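Local structure of Tat (Twin-arginine translocation) pathway signal sequence containing protein (Mycobacterium tuberculosis, 5IMU) at residues 24-29 and 103-108; 63-68 and 112-117; 71-76 and 210-215; 126-131 and 192-197; 137-142 and 164-169. The protein is of unknown function; its C-terminal part, covered here, spans two families of unknown function and binds a potassium ion in the crystal. All coordinates share one frame; numbering follows the deposited sequence.

Overall arrangement
The five contacts run from the small mixed sheet to the helical bundle. Contacts 1 and 2 lie on the sheet side and touch directly, A107 O lying 3.1 Å from A63 N in a probable hydrogen bond. Contact 2 carries N64 and T66 of the potassium site. Contact 3 joins the two halves of the chain; its centre is about 17 Å from that of contact 2, and W212 packs against L68. Contacts 4 and 5 belong to the helical half, with centres about 12 Å apart, and contact 3 meets contact 4 where Y213 packs on A131. Contact 1 is farthest from contact 4, about 29 Å between centres.

Contact 1 (24-29 and 103-108); sequences VARQEP and PDAPAL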
# COMPACT_ATOMS: atom_id res chain seq x y z
N VAL A 24 0.59 11.97 0.07
CA VAL A 24 0.14 10.73 0.71
C VAL A 24 0.06 10.90 2.22
O VAL A 24 -0.79 10.28 2.87
CB VAL A 24 1.05 9.55 0.32
CG1 VAL A 24 0.91 9.23 -1.16
CG2 VAL A 24 2.49 9.83 0.69
N ALA A 25 0.92 11.75 2.80
CA ALA A 25 0.93 11.91 4.25
C ALA A 25 -0.37 12.54 4.74
O ALA A 25 -0.89 12.13 5.78
CB ALA A 25 2.14 12.74 4.67
N ARG A 26 -0.91 13.51 4.01
CA ARG A 26 -2.15 14.12 4.48
C ARG A 26 -3.33 13.15 4.38
O ARG A 26 -4.31 13.32 5.12
CB ARG A 26 -2.45 15.41 3.73
CG ARG A 26 -2.92 15.25 2.29
CD ARG A 26 -3.39 16.60 1.75
NE ARG A 26 -2.40 17.65 1.97
CZ ARG A 26 -1.45 17.97 1.10
NH1 ARG A 26 -1.38 17.34 -0.06
NH2 ARG A 26 -0.58 18.93 1.38
N GLN A 27 -3.24 12.14 3.52
CA GLN A 27 -4.27 11.10 3.48
C GLN A 27 -4.13 10.14 4.66
O GLN A 27 -5.14 9.66 5.19
CB GLN A 27 -4.19 10.32 2.17
CG GLN A 27 -4.47 11.14 0.93
CD GLN A 27 -4.37 10.32 -0.34
OE1 GLN A 27 -5.26 9.52 -0.65
NE2 GLN A 27 -3.29 10.51 -1.09
N GLU A 28 -2.91 9.85 5.08
CA GLU A 28 -2.66 8.97 6.23
C GLU A 28 -1.43 9.46 6.98
O GLU A 28 -0.31 8.98 6.76
CB GLU A 28 -2.49 7.52 5.79
CG GLU A 28 -2.36 6.58 6.97
CD GLU A 28 -3.44 6.83 8.00
OE1 GLU A 28 -4.59 6.41 7.76
OE2 GLU A 28 -3.15 7.46 9.05
N PRO A 29 -1.60 10.42 7.90
CA PRO A 29 -0.45 11.01 8.59
C PRO A 29 0.07 10.20 9.76
O PRO A 29 1.13 10.54 10.31
CB PRO A 29 -0.99 12.37 9.06
CG PRO A 29 -2.45 12.12 9.28
CD PRO A 29 -2.86 11.11 8.23
N PRO A 103 -3.48 24.30 -4.94
CA PRO A 103 -3.49 23.98 -6.37
C PRO A 103 -2.26 23.21 -6.84
O PRO A 103 -2.32 22.55 -7.88
CB PRO A 103 -3.58 25.35 -7.04
CG PRO A 103 -4.21 26.23 -6.01
CD PRO A 103 -3.68 25.74 -4.69
N ASP A 104 -1.14 23.27 -6.12
CA ASP A 104 0.09 22.62 -6.55
C ASP A 104 0.22 21.18 -6.06
O ASP A 104 1.22 20.53 -6.36
CB ASP A 104 1.31 23.44 -6.11
CG ASP A 104 1.34 23.68 -4.62
OD1 ASP A 104 0.27 23.62 -3.97
OD2 ASP A 104 2.44 23.95 -4.08
N ALA A 105 -0.77 20.67 -5.32
CA ALA A 105 -0.70 19.30 -4.86
C ALA A 105 -0.77 18.34 -6.06
O ALA A 105 -1.54 18.58 -7.00
CB ALA A 105 -1.84 19.00 -3.89
N PRO A 106 0.03 17.27 -6.06
CA PRO A 106 0.04 16.37 -7.21
C PRO A 106 -1.28 15.62 -7.36
O PRO A 106 -1.88 15.19 -6.37
CB PRO A 106 1.19 15.40 -6.91
CG PRO A 106 1.97 16.05 -5.80
CD PRO A 106 0.99 16.86 -5.03
N ALA A 107 -1.72 15.48 -8.60
CA ALA A 107 -2.95 14.74 -8.88
C ALA A 107 -2.78 13.27 -8.52
O ALA A 107 -1.77 12.64 -8.83
CB ALA A 107 -3.32 14.88 -10.35
N LEU A 108 -3.79 12.72 -7.85
CA LEU A 108 -3.72 11.36 -7.32
C LEU A 108 -4.21 10.34 -8.35
O LEU A 108 -5.22 9.65 -8.17
CB LEU A 108 -4.51 11.28 -6.02
CG LEU A 108 -4.08 12.31 -4.97
CD1 LEU A 108 -5.01 12.28 -3.76
CD2 LEU A 108 -2.64 12.07 -4.55
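L108 packs over a face of the Q27 carboxamide, the two side chains coming from opposite directions. The leucine branch CD1 lies above the plane of the amide, 3.6 Å from Q27 NE2, and L108 CD2 follows at 3.9 Å from the same nitrogen. Methyl groups therefore rest on the amide, and no hydrogen bond crosses between the segments. Beside this pair the contact is looser: R26 NH1 approaches A105 CB to 4.2 Å, obliquely to the guanidinium.

The torsions account for both reaches. In Q27, CG sits beside the backbone N (chi1 -63°) and the chain is extended from there, bringing the amide to L108. R26 instead bends at chi3 (51°), and its NH1 ends near A105.

Second-shell bonds fix the two polar ends. Q27 NE2 is hydrogen-bonded to the carbonyls of R60 and A23, and R26 NE to the carbonyl of A99, while V98 and P101 touch the arginine as well. On the loop side, P106 packs against R19 and A23 of helix 6-27, so 103-108 follows the end of that helix for more than a single residue. The backbone bond from E28 N to V24 O, 3.1 Å, closes the last turn beneath Q27.

Only 123 Å² is buried in this surface contact. The amide and guanidinium find their hydrogen bonds with other parts of the chain, and what they offer the loop at 103-108 is van der Waals packing against alanine and leucine methyl groups.

Contact 2 (63-68 and 112-117); sequences ANVTLL and RSARSA. With K (potassium ion), chain B.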
# COMPACT_ATOMS: atom_id res chain seq x y z
N ALA A 63 0.67 10.75 -9.40
CA ALA A 63 1.05 10.25 -10.71
C ALA A 63 2.54 9.93 -10.77
O ALA A 63 3.37 10.61 -10.14
CB ALA A 63 0.69 11.28 -11.78
N ASN A 64 2.87 8.87 -11.50
CA ASN A 64 4.24 8.54 -11.90
C ASN A 64 5.14 8.19 -10.73
O ASN A 64 6.33 8.49 -10.75
CB ASN A 64 4.87 9.69 -12.71
CG ASN A 64 3.94 10.24 -13.77
OD1 ASN A 64 3.80 11.45 -13.92
ND2 ASN A 64 3.29 9.35 -14.51
N VAL A 65 4.61 7.53 -9.70
CA VAL A 65 5.46 7.02 -8.62
C VAL A 65 5.65 5.53 -8.82
O VAL A 65 4.81 4.84 -9.40
CB VAL A 65 4.90 7.33 -7.22
CG1 VAL A 65 4.75 8.83 -7.02
CG2 VAL A 65 3.58 6.61 -6.98
N THR A 66 6.78 5.02 -8.33
CA THR A 66 7.13 3.61 -8.40
C THR A 66 7.22 3.07 -6.98
O THR A 66 7.64 3.78 -6.06
CB THR A 66 8.46 3.41 -9.14
OG1 THR A 66 8.33 3.89 -10.49
CG2 THR A 66 8.86 1.95 -9.18
N LEU A 67 6.82 1.81 -6.80
CA LEU A 67 6.79 1.19 -5.49
C LEU A 67 7.86 0.11 -5.39
O LEU A 67 8.34 -0.42 -6.39
CB LEU A 67 5.41 0.57 -5.22
CG LEU A 67 4.21 1.50 -5.40
CD1 LEU A 67 2.90 0.74 -5.22
CD2 LEU A 67 4.29 2.68 -4.44
N LEU A 68 8.24 -0.20 -4.15
CA LEU A 68 9.11 -1.34 -3.91
C LEU A 68 8.42 -2.62 -4.34
O LEU A 68 7.22 -2.80 -4.13
CB LEU A 68 9.50 -1.43 -2.43
CG LEU A 68 10.41 -0.36 -1.82
CD1 LEU A 68 10.50 -0.56 -0.31
CD2 LEU A 68 11.79 -0.40 -2.45
N ARG A 112 -3.13 2.98 -10.49
CA ARG A 112 -3.20 1.88 -11.45
C ARG A 112 -1.81 1.46 -11.91
O ARG A 112 -1.48 0.27 -11.90
CB ARG A 112 -4.06 2.28 -12.65
CG ARG A 112 -4.27 1.14 -13.64
CD ARG A 112 -4.96 1.62 -14.91
NE ARG A 112 -6.12 2.45 -14.61
CZ ARG A 112 -7.36 1.98 -14.45
NH1 ARG A 112 -7.59 0.68 -14.57
NH2 ARG A 112 -8.35 2.81 -14.18
N SER A 113 -0.98 2.42 -12.33
CA SER A 113 0.35 2.08 -12.82
C SER A 113 1.26 1.61 -11.69
O SER A 113 2.03 0.66 -11.87
CB SER A 113 0.96 3.27 -13.56
OG SER A 113 0.96 4.43 -12.74
N ALA A 114 1.18 2.26 -10.53
CA ALA A 114 2.10 1.93 -9.44
C ALA A 114 1.84 0.53 -8.90
O ALA A 114 2.79 -0.19 -8.55
CB ALA A 114 1.99 2.97 -8.32
N ARG A 115 0.58 0.12 -8.81
CA ARG A 115 0.23 -1.14 -8.18
C ARG A 115 0.09 -2.29 -9.18
O ARG A 115 -0.23 -3.41 -8.76
CB ARG A 115 -1.08 -0.99 -7.39
CG ARG A 115 -1.03 0.08 -6.29
CD ARG A 115 -2.39 0.21 -5.60
NE ARG A 115 -2.47 1.35 -4.68
CZ ARG A 115 -2.26 1.27 -3.37
NH1 ARG A 115 -1.96 0.10 -2.81
NH2 ARG A 115 -2.36 2.35 -2.61
N SER A 116 0.34 -2.07 -10.47
CA SER A 116 0.20 -3.10 -11.49
C SER A 116 1.54 -3.69 -11.94
O SER A 116 1.56 -4.46 -12.90
CB SER A 116 -0.54 -2.55 -12.71
OG SER A 116 -1.86 -2.17 -12.38
N ALA A 117 2.64 -3.34 -11.28
CA ALA A 117 3.96 -3.76 -11.73
C ALA A 117 4.31 -5.20 -11.34
O ALA A 117 5.36 -5.70 -11.77
CB ALA A 117 5.03 -2.81 -11.20
K K B . 8.55 6.61 -11.10
O HOH W 1 0.78 7.33 -13.16
O HOH W 2 2.23 5.91 -10.34
O HOH W 3 5.37 0.38 -9.11
O HOH W 4 8.99 6.50 -14.03
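With chi1 at -53° and chi2 at 175°, L67 sends CD1 out from the strand onto helix 111-115, where it meets A114 and R115. L67 CD1 comes closest to A114 O, at 3.5 Å, so the methyl packs on the carbonyl as well as on A114 CB, 3.9 Å away, and R115 CG, 4.1 Å away. The A114 methyl also faces the strand backbone, its CB 3.6 Å from V65 O, and touches V65 CG2 more loosely. R115 points its CB away; D111 and the carbonyl of I55 hold its guanidinium.

No direct hydrogen bond joins the segments, and water does the polar work. One water accepts from L67 N and donates to A114 O at 2.7 Å; another accepts from N64 N and donates to S113 OG; a third donates to V65 O and accepts from S113 OG.

T66 points its CB away from the helix, and chi1 of -62° sets OG1 beside its own backbone N, 2.8 Å from the potassium ion. N64 O binds the ion at 2.9 Å, and T44 completes the protein part of the site. The helix thus packs on an edge strand while the ion sits on a different flank, in keeping with an alpha/beta/alpha sandwich.

Contact 3 (71-76 and 210-215); sequences TARRRD and LAWYAV
V215 lies against the backbone of T71 and A72 rather than against their side chains. Its CG1 is 4.0 Å from T71 CA, and its CB is 4.1 Å from A72 N. The two main chains come very near here, with A72 CA 5.3 Å from V215 CA.

The second meeting is between R73 and W212. R73 is extended from CG to NE, and its NH1 reaches W212 CH2 at 3.7 Å. That carbon lies at the edge of the guanidinium, near its plane, and the two planes are 33° apart: an oblique touch that lacks the geometry of a stack. NH1 is hydrogen-bonded to the carbonyl of E69, which, with a weak further bond from that of G52 in another loop, holds this end of the arginine. On one face of the R73 guanidinium T71 CB stands 4.2 Å above the plane, toward the rim.

Further along the loop, R74 NH1 makes a salt bridge to D76 OD1 at 3.0 Å. The oxygen uses its syn lone pair; the bond is moderately bent, with an N-H...O angle of 151°, and the oxygen is tilted out of the guanidinium plane. This pair stays within 71-76.

W212 also meets the rings of Y208 and W54, with planes about 55° apart in each case, and P70 touches it too. The contact ties the loop between strand 65-67 and helix 79-83 to helix 203-216, whose residues L210 and Y213 pack in turn on helix 124-133, with Y213 also reaching L191 of helix 183-199.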
# COMPACT_ATOMS: atom_id res chain seq x y z
N THR A 71 9.14 -8.21 -1.86
CA THR A 71 10.16 -9.14 -1.40
C THR A 71 10.27 -8.97 0.11
O THR A 71 9.97 -7.90 0.65
CB THR A 71 11.52 -8.87 -2.08
OG1 THR A 71 11.37 -9.01 -3.50
CG2 THR A 71 12.58 -9.86 -1.60
N ALA A 72 10.65 -10.05 0.80
CA ALA A 72 10.84 -9.99 2.24
C ALA A 72 11.89 -8.95 2.60
O ALA A 72 13.02 -8.98 2.09
CB ALA A 72 11.24 -11.36 2.78
N ARG A 73 11.52 -8.02 3.47
CA ARG A 73 12.43 -7.00 3.97
C ARG A 73 12.37 -6.97 5.48
O ARG A 73 11.33 -7.27 6.08
CB ARG A 73 12.09 -5.62 3.40
CG ARG A 73 12.47 -5.49 1.94
CD ARG A 73 12.18 -4.11 1.38
NE ARG A 73 12.38 -4.09 -0.06
CZ ARG A 73 11.44 -4.42 -0.94
NH1 ARG A 73 10.23 -4.77 -0.53
NH2 ARG A 73 11.70 -4.39 -2.24
N ARG A 74 13.49 -6.62 6.10
CA ARG A 74 13.59 -6.71 7.55
C ARG A 74 12.63 -5.74 8.22
O ARG A 74 12.36 -4.64 7.72
CB ARG A 74 15.03 -6.45 8.01
CG ARG A 74 15.55 -5.08 7.68
CD ARG A 74 16.76 -4.72 8.51
NE ARG A 74 17.88 -5.65 8.38
CZ ARG A 74 18.45 -6.29 9.39
NH1 ARG A 74 18.01 -6.10 10.63
NH2 ARG A 74 19.46 -7.12 9.17
N ARG A 75 12.12 -6.18 9.37
CA ARG A 75 11.08 -5.46 10.09
C ARG A 75 11.51 -4.05 10.48
O ARG A 75 10.70 -3.12 10.46
CB ARG A 75 10.71 -6.26 11.33
CG ARG A 75 10.44 -7.71 11.05
CD ARG A 75 9.01 -7.96 10.72
NE ARG A 75 8.13 -7.70 11.86
CZ ARG A 75 7.49 -6.55 12.10
NH1 ARG A 75 7.63 -5.52 11.27
NH2 ARG A 75 6.71 -6.47 13.16
N ASP A 76 12.79 -3.88 10.81
CA ASP A 76 13.29 -2.69 11.48
C ASP A 76 13.79 -1.62 10.51
O ASP A 76 14.31 -0.60 10.97
CB ASP A 76 14.42 -3.08 12.43
CG ASP A 76 15.51 -3.85 11.73
OD1 ASP A 76 15.35 -5.07 11.52
OD2 ASP A 76 16.54 -3.22 11.38
N LEU A 210 -2.52 -9.74 -2.85
CA LEU A 210 -2.20 -11.15 -2.60
C LEU A 210 -0.70 -11.39 -2.64
O LEU A 210 -0.17 -12.16 -1.83
CB LEU A 210 -2.91 -12.03 -3.64
CG LEU A 210 -3.54 -13.35 -3.18
CD1 LEU A 210 -3.36 -14.42 -4.25
CD2 LEU A 210 -2.99 -13.82 -1.83
N ALA A 211 0.00 -10.76 -3.59
CA ALA A 211 1.45 -10.91 -3.66
C ALA A 211 2.12 -10.38 -2.39
O ALA A 211 3.03 -11.02 -1.85
CB ALA A 211 2.00 -10.20 -4.89
N TRP A 212 1.67 -9.23 -1.91
CA TRP A 212 2.24 -8.68 -0.69
C TRP A 212 1.88 -9.50 0.54
O TRP A 212 2.65 -9.55 1.50
CB TRP A 212 1.80 -7.23 -0.51
CG TRP A 212 2.71 -6.27 -1.21
CD1 TRP A 212 2.49 -5.64 -2.40
CD2 TRP A 212 4.01 -5.84 -0.76
NE1 TRP A 212 3.57 -4.84 -2.72
CE2 TRP A 212 4.51 -4.95 -1.73
CE3 TRP A 212 4.78 -6.13 0.36
CZ2 TRP A 212 5.76 -4.34 -1.60
CZ3 TRP A 212 6.02 -5.52 0.49
CH2 TRP A 212 6.50 -4.64 -0.49
N TYR A 213 0.71 -10.16 0.52
CA TYR A 213 0.36 -11.04 1.63
C TYR A 213 1.37 -12.17 1.77
O TYR A 213 1.74 -12.55 2.89
CB TYR A 213 -1.05 -11.61 1.44
CG TYR A 213 -1.44 -12.60 2.51
CD1 TYR A 213 -1.93 -12.18 3.73
CD2 TYR A 213 -1.31 -13.97 2.29
CE1 TYR A 213 -2.29 -13.08 4.72
CE2 TYR A 213 -1.66 -14.88 3.28
CZ TYR A 213 -2.15 -14.43 4.48
OH TYR A 213 -2.50 -15.34 5.46
N ALA A 214 1.84 -12.72 0.65
CA ALA A 214 2.74 -13.87 0.69
C ALA A 214 4.07 -13.52 1.33
O ALA A 214 4.59 -14.28 2.15
CB ALA A 214 2.95 -14.42 -0.72
N VAL A 215 4.66 -12.38 0.95
CA VAL A 215 5.93 -11.99 1.54
C VAL A 215 5.77 -11.48 2.96
O VAL A 215 6.71 -11.57 3.76
CB VAL A 215 6.65 -10.93 0.68
CG1 VAL A 215 6.94 -11.47 -0.71
CG2 VAL A 215 5.82 -9.65 0.60

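Contact 4 (126-131 and 192-197); sequences PTLVEA and LAAIEA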
# COMPACT_ATOMS: atom_id res chain seq x y z
N PRO A 126 -6.90 -20.34 -6.53
CA PRO A 126 -6.58 -21.32 -5.48
C PRO A 126 -5.65 -20.78 -4.41
O PRO A 126 -5.79 -21.15 -3.24
CB PRO A 126 -5.93 -22.47 -6.26
CG PRO A 126 -6.55 -22.38 -7.62
CD PRO A 126 -6.74 -20.91 -7.88
N THR A 127 -4.71 -19.90 -4.77
CA THR A 127 -3.80 -19.33 -3.78
C THR A 127 -4.56 -18.51 -2.75
O THR A 127 -4.29 -18.61 -1.54
CB THR A 127 -2.75 -18.47 -4.48
OG1 THR A 127 -1.94 -19.29 -5.34
CG2 THR A 127 -1.85 -17.78 -3.46
N LEU A 128 -5.52 -17.69 -3.20
CA LEU A 128 -6.29 -16.88 -2.26
C LEU A 128 -7.16 -17.75 -1.36
O LEU A 128 -7.26 -17.49 -0.16
CB LEU A 128 -7.15 -15.86 -3.03
CG LEU A 128 -7.93 -14.77 -2.29
CD1 LEU A 128 -8.20 -13.61 -3.23
CD2 LEU A 128 -9.24 -15.28 -1.70
N VAL A 129 -7.80 -18.77 -1.93
CA VAL A 129 -8.68 -19.62 -1.14
C VAL A 129 -7.89 -20.39 -0.09
O VAL A 129 -8.35 -20.57 1.04
CB VAL A 129 -9.47 -20.57 -2.07
CG1 VAL A 129 -10.29 -21.57 -1.26
CG2 VAL A 129 -10.37 -19.77 -2.99
N GLU A 130 -6.69 -20.85 -0.45
CA GLU A 130 -5.82 -21.52 0.52
C GLU A 130 -5.41 -20.56 1.63
O GLU A 130 -5.41 -20.94 2.81
CB GLU A 130 -4.59 -22.09 -0.17
CG GLU A 130 -4.69 -23.57 -0.52
CD GLU A 130 -4.93 -24.44 0.70
OE1 GLU A 130 -6.06 -24.96 0.85
OE2 GLU A 130 -4.00 -24.59 1.52
N ALA A 131 -5.06 -19.32 1.28
CA ALA A 131 -4.66 -18.35 2.28
C ALA A 131 -5.78 -18.09 3.28
O ALA A 131 -5.54 -17.99 4.48
CB ALA A 131 -4.22 -17.05 1.62
N LEU A 192 -8.13 -9.19 3.14
CA LEU A 192 -9.43 -8.55 2.97
C LEU A 192 -9.41 -7.56 1.82
O LEU A 192 -10.39 -7.44 1.07
CB LEU A 192 -9.85 -7.87 4.27
CG LEU A 192 -10.00 -8.76 5.50
CD1 LEU A 192 -10.22 -7.92 6.75
CD2 LEU A 192 -11.14 -9.76 5.32
N ALA A 193 -8.30 -6.83 1.66
CA ALA A 193 -8.19 -5.87 0.57
C ALA A 193 -8.21 -6.57 -0.78
O ALA A 193 -8.77 -6.05 -1.76
CB ALA A 193 -6.91 -5.04 0.72
N ALA A 194 -7.61 -7.76 -0.86
CA ALA A 194 -7.63 -8.52 -2.11
C ALA A 194 -9.04 -8.95 -2.46
O ALA A 194 -9.44 -8.90 -3.63
CB ALA A 194 -6.70 -9.73 -2.00
N ILE A 195 -9.82 -9.37 -1.46
CA ILE A 195 -11.20 -9.79 -1.71
C ILE A 195 -12.03 -8.62 -2.22
O ILE A 195 -12.82 -8.77 -3.16
CB ILE A 195 -11.81 -10.42 -0.44
CG1 ILE A 195 -11.06 -11.70 -0.06
CG2 ILE A 195 -13.29 -10.72 -0.65
CD1 ILE A 195 -11.47 -12.27 1.28
N GLU A 196 -11.87 -7.44 -1.62
CA GLU A 196 -12.67 -6.30 -2.05
C GLU A 196 -12.32 -5.88 -3.47
O GLU A 196 -13.22 -5.60 -4.28
CB GLU A 196 -12.49 -5.11 -1.10
CG GLU A 196 -13.25 -3.87 -1.57
CD GLU A 196 -13.27 -2.75 -0.55
OE1 GLU A 196 -14.08 -2.82 0.40
OE2 GLU A 196 -12.49 -1.79 -0.70
N ALA A 197 -11.03 -5.82 -3.80
CA ALA A 197 -10.64 -5.50 -5.17
C ALA A 197 -11.19 -6.53 -6.15
O ALA A 197 -11.55 -6.19 -7.28
CB ALA A 197 -9.12 -5.43 -5.27
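Just before L128, the leucine that reaches across to A194 and I195, T127 OG1 is hydrogen-bonded to the carbonyls of D122 and E123, which must share its one proton; this ties the side chain to the residues just before helix 124-133. The crossing itself is wholly apolar. L128 divides its two methyl branches between neighbouring residues of the facing helix: CD1 lies 4.3 Å from A194 CB, and CD2 lies 4.3 Å from I195 CG1. CG stands anti to the backbone N (chi1 -172°), which directs the fork to the facing helix.

Backbones remain well apart, the nearest CA atoms, L128 and A194, being 8.5 Å from each other. With 91 Å² buried, one leucine spans the gap to a methyl and an isoleucine, and all three residues are buried.

Away from the interface, a probable hydrogen bond between E196 OE1 and H164 ND1 links helix 183-199 to helix 157-177. Other helices crowd around: I195 also touches L163 of helix 157-177 and I145 of helix 140-151, V129 packs on L147 and V150 of that same helix, and T127 and A131 lie against L210 and Y213 of helix 203-216.

Contact 5 (137-142 and 164-169); sequences SLPRIA and HGCITA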
# COMPACT_ATOMS: atom_id res chain seq x y z
N SER A 137 -7.50 -15.93 12.03
CA SER A 137 -7.90 -14.64 12.57
C SER A 137 -8.88 -13.88 11.68
O SER A 137 -9.35 -12.81 12.09
CB SER A 137 -6.66 -13.78 12.83
OG SER A 137 -5.87 -13.67 11.65
N LEU A 138 -9.20 -14.39 10.50
CA LEU A 138 -10.06 -13.67 9.57
C LEU A 138 -11.50 -13.60 10.10
O LEU A 138 -11.94 -14.50 10.83
CB LEU A 138 -10.06 -14.35 8.20
CG LEU A 138 -9.35 -13.73 6.99
CD1 LEU A 138 -8.36 -12.64 7.38
CD2 LEU A 138 -8.67 -14.82 6.18
N PRO A 139 -12.24 -12.56 9.74
CA PRO A 139 -13.66 -12.50 10.13
C PRO A 139 -14.51 -13.43 9.26
O PRO A 139 -14.07 -13.92 8.22
CB PRO A 139 -14.03 -11.03 9.89
CG PRO A 139 -13.12 -10.60 8.79
CD PRO A 139 -11.82 -11.34 9.03
N ARG A 140 -15.74 -13.64 9.72
CA ARG A 140 -16.63 -14.59 9.05
C ARG A 140 -16.88 -14.20 7.60
O ARG A 140 -17.02 -15.08 6.73
CB ARG A 140 -17.95 -14.71 9.82
CG ARG A 140 -19.01 -15.55 9.11
CD ARG A 140 -20.27 -15.71 9.97
NE ARG A 140 -20.07 -16.67 11.05
CZ ARG A 140 -20.93 -16.85 12.05
NH1 ARG A 140 -22.04 -16.13 12.12
NH2 ARG A 140 -20.67 -17.74 13.00
N ILE A 141 -16.93 -12.90 7.30
CA ILE A 141 -17.23 -12.46 5.94
C ILE A 141 -16.18 -12.96 4.96
O ILE A 141 -16.49 -13.28 3.81
CB ILE A 141 -17.38 -10.93 5.89
CG1 ILE A 141 -17.82 -10.49 4.49
CG2 ILE A 141 -16.08 -10.23 6.27
CD1 ILE A 141 -19.19 -10.99 4.10
N ALA A 142 -14.92 -13.06 5.41
CA ALA A 142 -13.87 -13.55 4.52
C ALA A 142 -14.09 -15.01 4.17
O ALA A 142 -13.96 -15.40 3.00
CB ALA A 142 -12.50 -13.35 5.18
N HIS A 164 -16.23 -4.21 3.74
CA HIS A 164 -15.59 -2.90 3.87
C HIS A 164 -15.53 -2.46 5.33
O HIS A 164 -14.55 -1.83 5.75
CB HIS A 164 -16.30 -1.85 3.03
CG HIS A 164 -15.51 -0.59 2.87
ND1 HIS A 164 -14.43 -0.50 2.02
CD2 HIS A 164 -15.61 0.61 3.48
CE1 HIS A 164 -13.91 0.71 2.09
NE2 HIS A 164 -14.61 1.41 2.98
N GLY A 165 -16.57 -2.78 6.11
CA GLY A 165 -16.53 -2.46 7.52
C GLY A 165 -15.41 -3.17 8.25
O GLY A 165 -14.79 -2.61 9.16
N CYS A 166 -15.12 -4.41 7.85
CA CYS A 166 -14.02 -5.15 8.47
C CYS A 166 -12.67 -4.63 8.00
O CYS A 166 -11.70 -4.65 8.77
CB CYS A 166 -14.16 -6.64 8.17
SG CYS A 166 -15.52 -7.44 9.06
N ILE A 167 -12.57 -4.17 6.75
CA ILE A 167 -11.33 -3.56 6.27
C ILE A 167 -11.03 -2.29 7.06
O ILE A 167 -9.90 -2.06 7.51
CB ILE A 167 -11.41 -3.29 4.76
CG1 ILE A 167 -11.37 -4.61 3.98
CG2 ILE A 167 -10.27 -2.37 4.33
CD1 ILE A 167 -11.70 -4.45 2.51
N THR A 168 -12.05 -1.44 7.23
CA THR A 168 -11.87 -0.21 7.99
C THR A 168 -11.46 -0.50 9.43
O THR A 168 -10.64 0.22 10.01
CB THR A 168 -13.15 0.62 7.96
OG1 THR A 168 -13.50 0.91 6.60
CG2 THR A 168 -12.98 1.93 8.72
N ALA A 169 -12.00 -1.57 10.01
CA ALA A 169 -11.71 -1.88 11.40
C ALA A 169 -10.27 -2.36 11.59
O ALA A 169 -9.59 -1.93 12.53
CB ALA A 169 -12.69 -2.93 11.92
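The ring of P139 meets C166 at its edge, along the CB-CG bond: P139 CB and P139 CG each lie 4.0 Å from C166 SG, with the sulfur close to the mean plane of the ring. P139 CG also approaches C166 CB at 4.1 Å, so the cysteine side chain lies along the rim of the ring. Two residues on, in the first turn of the helix, I141 adds its CG2 branch, 4.0 Å from C166 SG. The sulfur is therefore touched by two apolar groups of the first segment, and no hydrogen bond passes between the segments.

The cysteine torsion places it there: chi1 of -71° keeps SG beside its own backbone N and anti to the carbonyl carbon, on the side of the helix that faces P139. For I141, CG1 is anti to the backbone N (chi1 -175°), which leaves CG2 as the branch that turns to the sulfur.

P139 occupies the N-cap position of helix 140-151, so this is a helix start packing against the middle of helix 157-177 within the helical bundle. In the facing helix T168 N bonds to H164 O at 2.9 Å, part of the regular turn that carries C166.

I141 touches E159 and L162 of helix 157-177 as well, while L138 touches D188 and L191 of helix 183-199, and S137 OG is hydrogen-bonded to D188.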